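Local coordinates for acetylxylan esterase (Geobacillus stearothermophilus, PDB 5BN1), which removes acetyl side groups from the xylose units of xylan and xylo-oligosaccharides, working as a doughnut-shaped homooctamer of the GDSL (SGNH) esterase family, at residues K129-G141 / M151-E163. The protein carries 1 engineered substitution. Sequence-based numbering, arbitrary orientation.
Sequences KGIILMTPFYIEG and MDQYGRVVKQIAE
Met151 lays its bent side chain across the ring of Pro136 and the backbone of Phe137, the two side chains of Met151 and Pro136 passing at a slant. Its CG stands anti to the backbone N (chi1 -157°), and bends at chi2 and chi3 then bring SD to 3.8 Å from Pro136 CB. CE curls to 3.5 Å from Phe137 O. That carbonyl oxygen is buried with no polar partner in the model, so the methyl covers it without satisfying it. CE also lies 4.0 Å from Tyr138 CB; beyond this, the Tyr138 ring leads away, its OH hydrogen-bonded to the Tyr184 hydroxyl of a second subunit. Shortening Met151 to an alanine is likely to open a gap beside Pro136 and to leave Phe137 O and Tyr138 CB without the sulfur-methyl end that covers them. Two turns further along the helix, Val158 splits its two methyls: CG2 meets Pro136 CD end-on at 3.9 Å, and CG1, anti to the backbone N, touches Leu133 CB at 3.8 Å. Leu133 in turn sends CD1 to 3.7 Å from Ala162 CB, with Ile161 CG2 touching the same methyl. The side chains that meet across the interface do so through apolar carbons and the Met151 sulfur. Between these patches the backbones come nearest, with Thr135 CA 5.0 Å from Gly155 CA, and Thr135 CG2 rests near Gly155 O. Thr135 OG1 donates a hydrogen bond to Pro136 O, the donor tilted 32° from the carbonyl plane, a link within the loop itself. The axes of strand 130-134 and helix residues 151-163 run nearly antiparallel, at 161°, as in the beta-alpha-beta unit 130-134, 146-165 and 168-170 of the three-layered alpha/beta/alpha fold of SGNH hydrolases.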
ATOM      1  N   LYS A 129     -16.257  13.592  39.741  1.00 19.57           N
ATOM      2  CA  LYS A 129     -15.448  13.774  40.914  1.00 19.78           C
ATOM      3  C   LYS A 129     -14.464  14.879  40.945  1.00 21.73           C
ATOM      4  O   LYS A 129     -14.284  15.568  41.930  1.00 24.51           O
ATOM      5  CB  LYS A 129     -14.693  12.457  41.391  1.00 23.96           C
ATOM      6  CG  LYS A 129     -15.606  11.241  41.517  1.00 31.53           C
ATOM      7  CD  LYS A 129     -14.901   9.965  42.081  1.00 36.83           C
ATOM      8  CE  LYS A 129     -15.827   8.760  42.384  1.00 38.44           C
ATOM      9  NZ  LYS A 129     -17.094   8.699  41.667  1.00 46.89           N
ATOM     10  N   GLY A 130     -13.757  15.169  39.813  1.00 19.85           N
ATOM     11  CA  GLY A 130     -12.860  16.221  39.791  1.00 18.83           C
ATOM     12  C   GLY A 130     -12.417  16.561  38.302  1.00 16.94           C
ATOM     13  O   GLY A 130     -12.698  15.762  37.435  1.00 18.56           O
ATOM     14  N   ILE A 131     -11.807  17.721  38.197  1.00 18.20           N
ATOM     15  CA  ILE A 131     -11.339  18.237  36.882  1.00 18.36           C
ATOM     16  C   ILE A 131      -9.942  18.628  37.078  1.00 17.25           C
ATOM     17  O   ILE A 131      -9.509  19.269  38.035  1.00 17.86           O
ATOM     18  CB  ILE A 131     -12.194  19.415  36.440  1.00 17.99           C
ATOM     19  CG1 ILE A 131     -13.589  18.899  36.094  1.00 21.98           C
ATOM     20  CG2 ILE A 131     -11.533  20.119  35.216  1.00 19.93           C
ATOM     21  CD1 ILE A 131     -14.572  20.010  35.778  1.00 24.86           C
ATOM     22  N   ILE A 132      -9.071  18.293  36.042  1.00 14.66           N
ATOM     23  CA  ILE A 132      -7.752  18.744  36.020  1.00 14.48           C
ATOM     24  C   ILE A 132      -7.516  19.638  34.782  1.00 15.51           C
ATOM     25  O   ILE A 132      -7.818  19.199  33.700  1.00 17.02           O
ATOM     26  CB  ILE A 132      -6.694  17.570  35.863  1.00 15.95           C
ATOM     27  CG1 ILE A 132      -6.943  16.518  36.968  1.00 18.68           C
ATOM     28  CG2 ILE A 132      -5.298  18.111  35.992  1.00 17.41           C
ATOM     29  CD1 ILE A 132      -7.312  15.162  36.530  1.00 23.27           C
ATOM     30  N   LEU A 133      -7.213  20.910  35.003  1.00 14.43           N
ATOM     31  CA  LEU A 133      -6.994  21.851  33.924  1.00 15.07           C
ATOM     32  C   LEU A 133      -5.521  21.968  33.765  1.00 13.62           C
ATOM     33  O   LEU A 133      -4.748  22.451  34.543  1.00 14.79           O
ATOM     34  CB  LEU A 133      -7.591  23.252  34.330  1.00 15.75           C
ATOM     35  CG  LEU A 133      -9.080  23.159  34.206  1.00 16.70           C
ATOM     36  CD1 LEU A 133      -9.651  24.448  34.823  1.00 18.81           C
ATOM     37  CD2 LEU A 133      -9.568  23.152  32.806  1.00 24.47           C
ATOM     38  N   MET A 134      -5.091  21.570  32.511  1.00 14.41           N
ATOM     39  CA  MET A 134      -3.729  21.780  32.137  1.00 15.05           C
ATOM     40  C   MET A 134      -3.607  22.929  31.181  1.00 12.27           C
ATOM     41  O   MET A 134      -4.371  23.070  30.269  1.00 14.20           O
ATOM     42  CB  MET A 134      -3.244  20.528  31.348  1.00 14.69           C
ATOM     43  CG  MET A 134      -3.390  19.225  32.082  1.00 14.62           C
ATOM     44  SD  MET A 134      -2.887  17.666  31.119  1.00 17.15           S
ATOM     45  CE  MET A 134      -1.143  18.000  31.021  1.00 20.02           C
ATOM     46  N   THR A 135      -2.643  23.760  31.394  1.00 11.92           N
ATOM     47  CA  THR A 135      -2.433  24.940  30.517  1.00 11.61           C
ATOM     48  C   THR A 135      -1.996  24.441  29.130  1.00 11.90           C
ATOM     49  O   THR A 135      -1.371  23.358  29.060  1.00 11.70           O
ATOM     50  CB  THR A 135      -1.371  25.944  30.967  1.00 13.29           C
ATOM     51  OG1 THR A 135      -0.053  25.345  31.096  1.00 13.32           O
ATOM     52  CG2 THR A 135      -1.709  26.456  32.392  1.00 14.17           C
ATOM     53  N   PRO A 136      -2.367  25.128  28.088  1.00 12.06           N
ATOM     54  CA  PRO A 136      -1.557  24.993  26.849  1.00 11.74           C
ATOM     55  C   PRO A 136      -0.135  25.402  27.151  1.00 12.09           C
ATOM     56  O   PRO A 136       0.298  25.931  28.200  1.00 11.40           O
ATOM     57  CB  PRO A 136      -2.333  25.873  25.897  1.00 11.97           C
ATOM     58  CG  PRO A 136      -2.722  27.099  26.750  1.00 12.34           C
ATOM     59  CD  PRO A 136      -3.196  26.396  27.983  1.00 12.41           C
ATOM     60  N   PHE A 137       0.741  25.269  26.122  1.00 11.99           N
ATOM     61  CA  PHE A 137       2.113  25.622  26.240  1.00 11.33           C
ATOM     62  C   PHE A 137       2.678  25.925  24.827  1.00 10.85           C
ATOM     63  O   PHE A 137       2.056  25.559  23.829  1.00 11.08           O
ATOM     64  CB  PHE A 137       2.965  24.436  26.862  1.00 10.62           C
ATOM     65  CG  PHE A 137       2.956  23.158  26.079  1.00 10.74           C
ATOM     66  CD1 PHE A 137       3.842  23.054  25.026  1.00 12.87           C
ATOM     67  CD2 PHE A 137       2.066  22.146  26.334  1.00 11.67           C
ATOM     68  CE1 PHE A 137       3.788  21.897  24.224  1.00 11.94           C
ATOM     69  CE2 PHE A 137       1.997  21.028  25.570  1.00 12.04           C
ATOM     70  CZ  PHE A 137       2.832  20.916  24.491  1.00 11.50           C
ATOM     71  N   TYR A 138       3.847  26.533  24.868  1.00 10.96           N
ATOM     72  CA  TYR A 138       4.609  26.806  23.626  1.00 11.26           C
ATOM     73  C   TYR A 138       6.029  26.635  23.991  1.00 12.84           C
ATOM     74  O   TYR A 138       6.514  27.240  24.967  1.00 12.55           O
ATOM     75  CB  TYR A 138       4.287  28.150  23.045  1.00 11.88           C
ATOM     76  CG  TYR A 138       4.822  28.422  21.657  1.00 10.90           C
ATOM     77  CD1 TYR A 138       4.524  27.563  20.624  1.00 11.13           C
ATOM     78  CD2 TYR A 138       5.510  29.580  21.371  1.00 10.94           C
ATOM     79  CE1 TYR A 138       4.928  27.812  19.343  1.00 11.01           C
ATOM     80  CE2 TYR A 138       5.936  29.822  20.061  1.00 10.45           C
ATOM     81  CZ  TYR A 138       5.612  28.957  19.072  1.00 11.48           C
ATOM     82  OH  TYR A 138       6.018  29.291  17.775  1.00 12.69           O
ATOM     83  N   ILE A 139       6.742  25.759  23.234  1.00 10.42           N
ATOM     84  CA  ILE A 139       8.080  25.428  23.662  1.00 11.47           C
ATOM     85  C   ILE A 139       9.046  26.453  23.106  1.00 11.64           C
ATOM     86  O   ILE A 139       9.641  26.361  22.023  1.00 12.99           O
ATOM     87  CB  ILE A 139       8.429  23.966  23.219  1.00 10.70           C
ATOM     88  CG1 ILE A 139       7.414  23.010  23.744  1.00 11.97           C
ATOM     89  CG2 ILE A 139       9.886  23.623  23.663  1.00 12.43           C
ATOM     90  CD1 ILE A 139       7.541  21.563  23.246  1.00 13.80           C
ATOM     91  N   GLU A 140       9.186  27.571  23.852  1.00 10.95           N
ATOM     92  CA  GLU A 140       9.875  28.773  23.410  1.00 11.24           C
ATOM     93  C   GLU A 140      10.231  29.531  24.690  1.00 14.87           C
ATOM     94  O   GLU A 140       9.294  29.805  25.470  1.00 13.88           O
ATOM     95  CB  GLU A 140       8.911  29.665  22.517  1.00 12.73           C
ATOM     96  CG  GLU A 140       9.474  31.019  22.250  1.00 13.38           C
ATOM     97  CD  GLU A 140      10.854  30.999  21.682  1.00 14.64           C
ATOM     98  OE1 GLU A 140      11.073  30.379  20.576  1.00 13.85           O
ATOM     99  OE2 GLU A 140      11.820  31.555  22.325  1.00 16.79           O
ATOM    100  N   GLY A 141      11.496  29.738  25.003  1.00 14.72           N
ATOM    101  CA  GLY A 141      11.893  30.364  26.262  1.00 16.15           C
ATOM    102  C   GLY A 141      11.846  31.863  26.260  1.00 17.79           C
ATOM    103  O   GLY A 141      11.883  32.463  27.362  1.00 17.91           O
ATOM    104  N   MET A 151       0.323  32.701  24.337  1.00 11.30           N
ATOM    105  CA  MET A 151       0.063  31.478  25.004  1.00 10.93           C
ATOM    106  C   MET A 151       0.032  31.624  26.555  1.00 10.73           C
ATOM    107  O   MET A 151      -0.796  31.023  27.195  1.00 12.41           O
ATOM    108  CB  MET A 151       1.136  30.408  24.601  1.00 12.40           C
ATOM    109  CG  MET A 151       0.679  29.010  24.787  1.00 12.74           C
ATOM    110  SD  MET A 151      -0.638  28.430  23.705  1.00 13.22           S
ATOM    111  CE  MET A 151       0.375  28.226  22.238  1.00 11.74           C
ATOM    112  N   ASP A 152       0.974  32.425  27.052  1.00 11.62           N
ATOM    113  CA  ASP A 152       1.041  32.728  28.512  1.00 11.52           C
ATOM    114  C   ASP A 152      -0.278  33.374  28.967  1.00 13.82           C
ATOM    115  O   ASP A 152      -0.830  33.024  30.047  1.00 13.85           O
ATOM    116  CB  ASP A 152       2.192  33.540  28.918  1.00 13.77           C
ATOM    117  CG  ASP A 152       3.531  32.794  28.952  1.00 15.90           C
ATOM    118  OD1 ASP A 152       3.564  31.640  28.627  1.00 15.16           O
ATOM    119  OD2 ASP A 152       4.505  33.548  29.227  1.00 15.80           O
ATOM    120  N   GLN A 153      -0.819  34.243  28.107  1.00 14.15           N
ATOM    121  CA  GLN A 153      -2.133  34.877  28.449  1.00 13.63           C
ATOM    122  C   GLN A 153      -3.243  33.896  28.545  1.00 12.63           C
ATOM    123  O   GLN A 153      -4.073  33.857  29.447  1.00 13.64           O
ATOM    124  CB  GLN A 153      -2.387  35.986  27.476  1.00 13.56           C
ATOM    125  CG  GLN A 153      -3.725  36.654  27.801  1.00 14.70           C
ATOM    126  CD  GLN A 153      -3.966  37.833  26.894  1.00 16.13           C
ATOM    127  OE1 GLN A 153      -3.785  37.768  25.617  1.00 16.11           O
ATOM    128  NE2 GLN A 153      -4.227  38.980  27.526  1.00 13.79           N
ATOM    129  N   TYR A 154      -3.361  32.903  27.602  1.00 11.11           N
ATOM    130  CA  TYR A 154      -4.314  31.811  27.644  1.00 11.11           C
ATOM    131  C   TYR A 154      -4.075  30.932  28.857  1.00 11.97           C
ATOM    132  O   TYR A 154      -5.031  30.487  29.487  1.00 12.34           O
ATOM    133  CB  TYR A 154      -4.310  31.001  26.327  1.00 12.38           C
ATOM    134  CG  TYR A 154      -5.056  31.651  25.149  1.00 11.08           C
ATOM    135  CD1 TYR A 154      -4.634  32.907  24.667  1.00 12.66           C
ATOM    136  CD2 TYR A 154      -6.078  31.001  24.514  1.00 11.82           C
ATOM    137  CE1 TYR A 154      -5.339  33.555  23.609  1.00 12.05           C
ATOM    138  CE2 TYR A 154      -6.753  31.598  23.450  1.00 12.22           C
ATOM    139  CZ  TYR A 154      -6.324  32.825  23.028  1.00 11.02           C
ATOM    140  OH  TYR A 154      -7.006  33.461  21.947  1.00 12.52           O
ATOM    141  N   GLY A 155      -2.821  30.679  29.185  1.00 12.67           N
ATOM    142  CA  GLY A 155      -2.516  29.938  30.387  1.00 13.32           C
ATOM    143  C   GLY A 155      -3.037  30.656  31.681  1.00 13.88           C
ATOM    144  O   GLY A 155      -3.385  29.935  32.570  1.00 14.46           O
ATOM    145  N   ARG A 156      -2.918  31.962  31.693  1.00 15.17           N
ATOM    146  CA  ARG A 156      -3.478  32.777  32.850  1.00 14.88           C
ATOM    147  C   ARG A 156      -4.938  32.506  32.962  1.00 15.71           C
ATOM    148  O   ARG A 156      -5.501  32.326  34.091  1.00 15.68           O
ATOM    149  CB  ARG A 156      -3.169  34.228  32.721  1.00 15.36           C
ATOM    150  CG  ARG A 156      -1.784  34.594  32.896  1.00 16.52           C
ATOM    151  CD  ARG A 156      -1.539  36.057  33.212  1.00 17.91           C
ATOM    152  NE  ARG A 156      -1.856  36.954  32.101  1.00 15.75           N
ATOM    153  CZ  ARG A 156      -1.069  37.259  31.122  1.00 16.31           C
ATOM    154  NH1 ARG A 156       0.117  36.663  30.927  1.00 19.02           N
ATOM    155  NH2 ARG A 156      -1.464  38.096  30.181  1.00 15.65           N
ATOM    156  N   VAL A 157      -5.696  32.445  31.860  1.00 14.09           N
ATOM    157  CA  VAL A 157      -7.096  32.063  31.867  1.00 15.74           C
ATOM    158  C   VAL A 157      -7.338  30.768  32.491  1.00 16.82           C
ATOM    159  O   VAL A 157      -8.214  30.540  33.304  1.00 16.07           O
ATOM    160  CB  VAL A 157      -7.795  32.203  30.484  1.00 16.23           C
ATOM    161  CG1 VAL A 157      -9.099  31.436  30.438  1.00 19.25           C
ATOM    162  CG2 VAL A 157      -7.855  33.693  30.035  1.00 18.89           C
ATOM    163  N   VAL A 158      -6.581  29.733  32.042  1.00 14.37           N
ATOM    164  CA  VAL A 158      -6.729  28.427  32.605  1.00 14.46           C
ATOM    165  C   VAL A 158      -6.572  28.408  34.167  1.00 13.95           C
ATOM    166  O   VAL A 158      -7.367  27.717  34.820  1.00 16.20           O
ATOM    167  CB  VAL A 158      -5.756  27.473  31.863  1.00 14.22           C
ATOM    168  CG1 VAL A 158      -5.853  26.092  32.495  1.00 15.04           C
ATOM    169  CG2 VAL A 158      -6.141  27.358  30.364  1.00 15.13           C
ATOM    170  N   LYS A 159      -5.537  29.034  34.611  1.00 15.46           N
ATOM    171  CA  LYS A 159      -5.074  29.104  36.036  1.00 14.78           C
ATOM    172  C   LYS A 159      -6.257  29.740  36.840  1.00 16.58           C
ATOM    173  O   LYS A 159      -6.709  29.153  37.844  1.00 18.52           O
ATOM    174  CB  LYS A 159      -3.841  29.826  36.183  1.00 17.24           C
ATOM    175  CG  LYS A 159      -3.336  29.795  37.671  1.00 20.69           C
ATOM    176  CD  LYS A 159      -1.925  30.241  37.785  1.00 24.61           C
ATOM    177  CE  LYS A 159      -1.355  29.842  39.197  1.00 32.98           C
ATOM    178  NZ  LYS A 159       0.003  30.351  39.230  1.00 33.98           N
ATOM    179  N   GLN A 160      -6.805  30.769  36.246  1.00 19.82           N
ATOM    180  CA  GLN A 160      -7.904  31.469  36.985  1.00 21.14           C
ATOM    181  C   GLN A 160      -9.189  30.729  36.973  1.00 21.63           C
ATOM    182  O   GLN A 160      -9.879  30.685  38.077  1.00 26.08           O
ATOM    183  CB  GLN A 160      -7.926  32.891  36.466  1.00 20.73           C
ATOM    184  CG  GLN A 160      -6.703  33.788  36.718  1.00 22.70           C
ATOM    185  CD  GLN A 160      -5.831  34.005  38.125  1.00 40.64           C
ATOM    186  OE1 GLN A 160      -5.870  33.208  39.106  1.00 38.69           O
ATOM    187  NE2 GLN A 160      -4.889  35.049  38.100  1.00 41.47           N
ATOM    188  N   ILE A 161      -9.538  30.037  35.932  1.00 18.80           N
ATOM    189  CA  ILE A 161     -10.666  29.141  35.846  1.00 17.80           C
ATOM    190  C   ILE A 161     -10.440  28.042  36.928  1.00 21.19           C
ATOM    191  O   ILE A 161     -11.368  27.614  37.633  1.00 19.60           O
ATOM    192  CB  ILE A 161     -11.029  28.614  34.479  1.00 20.22           C
ATOM    193  CG1 ILE A 161     -11.482  29.776  33.476  1.00 19.78           C
ATOM    194  CG2 ILE A 161     -12.093  27.576  34.565  1.00 20.71           C
ATOM    195  CD1 ILE A 161     -11.585  29.379  32.083  1.00 22.37           C
ATOM    196  N   ALA A 162      -9.263  27.454  36.961  1.00 17.46           N
ATOM    197  CA  ALA A 162      -9.047  26.357  37.891  1.00 19.05           C
ATOM    198  C   ALA A 162      -9.213  26.854  39.373  1.00 20.75           C
ATOM    199  O   ALA A 162      -9.789  26.155  40.163  1.00 22.72           O
ATOM    200  CB  ALA A 162      -7.675  25.734  37.726  1.00 20.53           C
ATOM    201  N   GLU A 163      -8.688  28.021  39.647  1.00 24.80           N
ATOM    202  CA  GLU A 163      -8.761  28.652  41.049  1.00 28.81           C
ATOM    203  C   GLU A 163     -10.210  28.840  41.440  1.00 32.23           C
ATOM    204  O   GLU A 163     -10.681  28.344  42.504  1.00 32.52           O
ATOM    205  CB  GLU A 163      -8.008  29.928  41.044  1.00 31.09           C
ATOM    206  CG  GLU A 163      -6.617  29.660  41.612  1.00 43.64           C
ATOM    207  CD  GLU A 163      -5.571  30.714  41.276  1.00 50.16           C
ATOM    208  OE1 GLU A 163      -4.337  30.415  41.255  1.00 49.69           O
ATOM    209  OE2 GLU A 163      -5.993  31.865  41.050  1.00 57.07           O
TER